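PDB 4DGF: sulfate transporter sulfate transporter family protein from Wolinella succinogenes, which probably carries sulfate or related anions across the membrane, the piece described here being its STAS domain rather than the membrane-spanning part. Local coordinates for residues 86-91 with 123-128. Sequence-based numbering, arbitrary orientation. Where two conformers were deposited one is given.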
ATOM      1  N   ILE A  86      -2.117  -3.266   9.513  1.00 14.47           N
ATOM      2  CA  ILE A  86      -1.918  -1.845   9.239  1.00 13.66           C
ATOM      3  C   ILE A  86      -1.479  -1.686   7.746  1.00 12.50           C
ATOM      4  O   ILE A  86      -0.425  -2.160   7.369  1.00 12.53           O
ATOM      5  CB  ILE A  86      -0.844  -1.270  10.187  1.00 15.92           C
ATOM      6  CG1 ILE A  86      -1.385  -1.311  11.634  1.00 18.03           C
ATOM      7  CG2 ILE A  86      -0.542   0.170   9.755  1.00 14.25           C
ATOM      8  CD1 ILE A  86      -0.357  -1.054  12.749  1.00 21.73           C
ATOM      9  N   LEU A  87      -2.252  -0.938   6.976  0.50 12.04           N
ATOM     10  CA  LEU A  87      -1.903  -0.596   5.591  0.50 11.82           C
ATOM     11  C   LEU A  87      -1.019   0.671   5.554  0.50 11.77           C
ATOM     12  O   LEU A  87      -1.352   1.656   6.181  0.50 11.85           O
ATOM     13  CB  LEU A  87      -3.205  -0.347   4.804  0.50 11.81           C
ATOM     14  CG  LEU A  87      -3.048  -0.140   3.296  0.50 11.11           C
ATOM     15  CD1 LEU A  87      -2.301  -1.309   2.650  0.50 11.08           C
ATOM     16  CD2 LEU A  87      -4.422   0.084   2.599  0.50 11.06           C
ATOM     17  N   LEU A  88       0.108   0.586   4.835  1.00 11.96           N
ATOM     18  CA  LEU A  88       0.981   1.732   4.503  1.00 11.14           C
ATOM     19  C   LEU A  88       1.010   1.841   2.924  1.00 11.91           C
ATOM     20  O   LEU A  88       0.948   0.857   2.212  1.00 10.26           O
ATOM     21  CB  LEU A  88       2.411   1.556   4.988  1.00 12.53           C
ATOM     22  CG  LEU A  88       2.531   1.190   6.505  1.00 12.43           C
ATOM     23  CD1 LEU A  88       4.001   1.008   6.885  1.00 11.48           C
ATOM     24  CD2 LEU A  88       1.864   2.255   7.419  1.00 11.62           C
ATOM     25  N   LEU A  89       1.059   3.059   2.458  1.00 10.76           N
ATOM     26  CA  LEU A  89       1.384   3.266   1.012  1.00  9.93           C
ATOM     27  C   LEU A  89       2.766   3.816   0.890  1.00 10.81           C
ATOM     28  O   LEU A  89       3.129   4.703   1.668  1.00 12.32           O
ATOM     29  CB  LEU A  89       0.433   4.297   0.366  1.00 10.09           C
ATOM     30  CG  LEU A  89      -0.984   4.176   0.817  1.00 11.94           C
ATOM     31  CD1 LEU A  89      -1.697   5.328   0.082  1.00 14.35           C
ATOM     32  CD2 LEU A  89      -1.571   2.815   0.371  1.00 13.91           C
ATOM     33  N   SER A  90       3.576   3.318  -0.049  0.50 10.43           N
ATOM     34  CA  SER A  90       4.888   3.914  -0.254  0.50 11.21           C
ATOM     35  C   SER A  90       4.946   4.349  -1.711  0.50 11.32           C
ATOM     36  O   SER A  90       4.128   3.883  -2.554  0.50 10.61           O
ATOM     37  CB  SER A  90       6.037   2.940   0.022  0.50 10.23           C
ATOM     38  OG  SER A  90       6.036   1.837  -0.857  0.50 10.01           O
ATOM     39  N   GLY A  91       5.946   5.175  -1.989  1.00 11.62           N
ATOM     40  CA  GLY A  91       6.257   5.635  -3.353  1.00 12.72           C
ATOM     41  C   GLY A  91       5.116   6.494  -3.934  1.00 11.77           C
ATOM     42  O   GLY A  91       4.928   6.534  -5.149  1.00 11.11           O
ATOM     43  N   ALA A 123      10.936   1.705   7.352  1.00 15.14           N
ATOM     44  CA  ALA A 123      11.357   2.219   8.703  1.00 16.74           C
ATOM     45  C   ALA A 123      10.151   2.246   9.648  1.00 16.50           C
ATOM     46  O   ALA A 123      10.242   1.826  10.783  1.00 18.00           O
ATOM     47  CB  ALA A 123      11.946   3.589   8.575  1.00 18.12           C
ATOM     48  N   TYR A 124       9.011   2.830   9.195  1.00 14.85           N
ATOM     49  CA  TYR A 124       7.817   2.781   9.977  1.00 14.94           C
ATOM     50  C   TYR A 124       7.198   1.405  10.270  1.00 15.98           C
ATOM     51  O   TYR A 124       6.683   1.144  11.357  1.00 16.85           O
ATOM     52  CB  TYR A 124       6.808   3.732   9.316  1.00 16.46           C
ATOM     53  CG  TYR A 124       5.670   4.134  10.156  1.00 18.95           C
ATOM     54  CD1 TYR A 124       5.901   4.838  11.368  1.00 23.12           C
ATOM     55  CD2 TYR A 124       4.354   3.882   9.787  1.00 19.40           C
ATOM     56  CE1 TYR A 124       4.834   5.259  12.153  1.00 24.86           C
ATOM     57  CE2 TYR A 124       3.245   4.362  10.550  1.00 21.23           C
ATOM     58  CZ  TYR A 124       3.521   5.035  11.734  1.00 26.03           C
ATOM     59  OH  TYR A 124       2.500   5.482  12.551  1.00 26.76           O
ATOM     60  N   ALA A 125       7.104   0.552   9.264  1.00 15.06           N
ATOM     61  CA  ALA A 125       6.718  -0.797   9.434  1.00 14.62           C
ATOM     62  C   ALA A 125       7.575  -1.533  10.507  1.00 14.96           C
ATOM     63  O   ALA A 125       7.047  -2.231  11.322  1.00 16.41           O
ATOM     64  CB  ALA A 125       6.874  -1.548   8.079  1.00 13.42           C
ATOM     65  N   LYS A 126       8.877  -1.336  10.481  1.00 16.91           N
ATOM     66  CA  LYS A 126       9.755  -1.939  11.433  1.00 18.87           C
ATOM     67  C   LYS A 126       9.365  -1.483  12.846  1.00 19.87           C
ATOM     68  O   LYS A 126       9.303  -2.299  13.769  1.00 21.40           O
ATOM     69  CB  LYS A 126      11.223  -1.573  11.108  1.00 20.06           C
ATOM     70  CG  LYS A 126      12.227  -2.245  12.104  1.00 22.11           C
ATOM     71  CD  LYS A 126      13.634  -2.252  11.551  1.00 29.43           C
ATOM     72  CE  LYS A 126      14.574  -3.133  12.416  1.00 30.87           C
ATOM     73  NZ  LYS A 126      14.872  -2.299  13.627  1.00 34.54           N
ATOM     74  N   LEU A 127       9.105  -0.207  13.003  1.00 19.93           N
ATOM     75  CA  LEU A 127       8.761   0.379  14.310  1.00 22.02           C
ATOM     76  C   LEU A 127       7.444  -0.234  14.796  1.00 22.59           C
ATOM     77  O   LEU A 127       7.333  -0.705  15.941  1.00 27.30           O
ATOM     78  CB  LEU A 127       8.740   1.895  14.180  1.00 23.16           C
ATOM     79  CG  LEU A 127       8.309   2.795  15.358  1.00 26.55           C
ATOM     80  CD1 LEU A 127       8.854   4.176  15.003  1.00 28.61           C
ATOM     81  CD2 LEU A 127       6.785   2.917  15.513  1.00 29.89           C
ATOM     82  N   LEU A 128       6.506  -0.417  13.874  1.00 21.22           N
ATOM     83  CA  LEU A 128       5.200  -0.954  14.195  1.00 20.56           C
ATOM     84  C   LEU A 128       5.296  -2.372  14.629  1.00 22.94           C
ATOM     85  O   LEU A 128       4.551  -2.785  15.527  1.00 25.75           O
ATOM     86  CB  LEU A 128       4.206  -0.865  13.002  1.00 20.41           C
ATOM     87  CG  LEU A 128       3.779   0.523  12.621  1.00 21.19           C
ATOM     88  CD1 LEU A 128       3.016   0.407  11.286  1.00 20.34           C
ATOM     89  CD2 LEU A 128       2.955   1.238  13.695  1.00 22.04           C
TER
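Y124 meets L88 along the edge of its ring, and this contact illustrates how a helix settles on a beta-sheet through every other residue of a strand. The methyl CD2 of L88 lies near the plane of the aromatic ring, 3.8 Å from Y124 CD2, and the two side chains cross at about a right angle. Because CG of Y124 stands anti to the backbone N (chi1 -163°), the ring edge is brought to the leucine. One residue on, A125 offers only a methyl: its CB lies 4.0 Å from L88 CD1, which also rests near the amide N of A125. The short side chain is consistent with this close approach of L88 CD1 to the helix backbone. Cut back to an alanine, L88 would lose both methyls, which is likely to leave a gap under the helix and the Y124 ring edge, the A125 methyl and L128 CD1 without their strand-side neighbour. One turn on from Y124, L128 comes back to the same face and meets I86 tip to tip, its CD1 3.9 Å from I86 CG2, while its CD2 sits over one face of the Y124 ring, offset toward the rim. The side-chain contacts are thus all apolar, carried on the strand by I86 and L88. The segments of strand 86-90 and helix 118-130 run nearly antiparallel (164°). The strand forms one edge of the parallel sheet of this STAS domain, bonded to strand 54-58; L87, from the other side of the sheet, packs on helix 67-83, so the strand is sandwiched between that helix and helix 118-130.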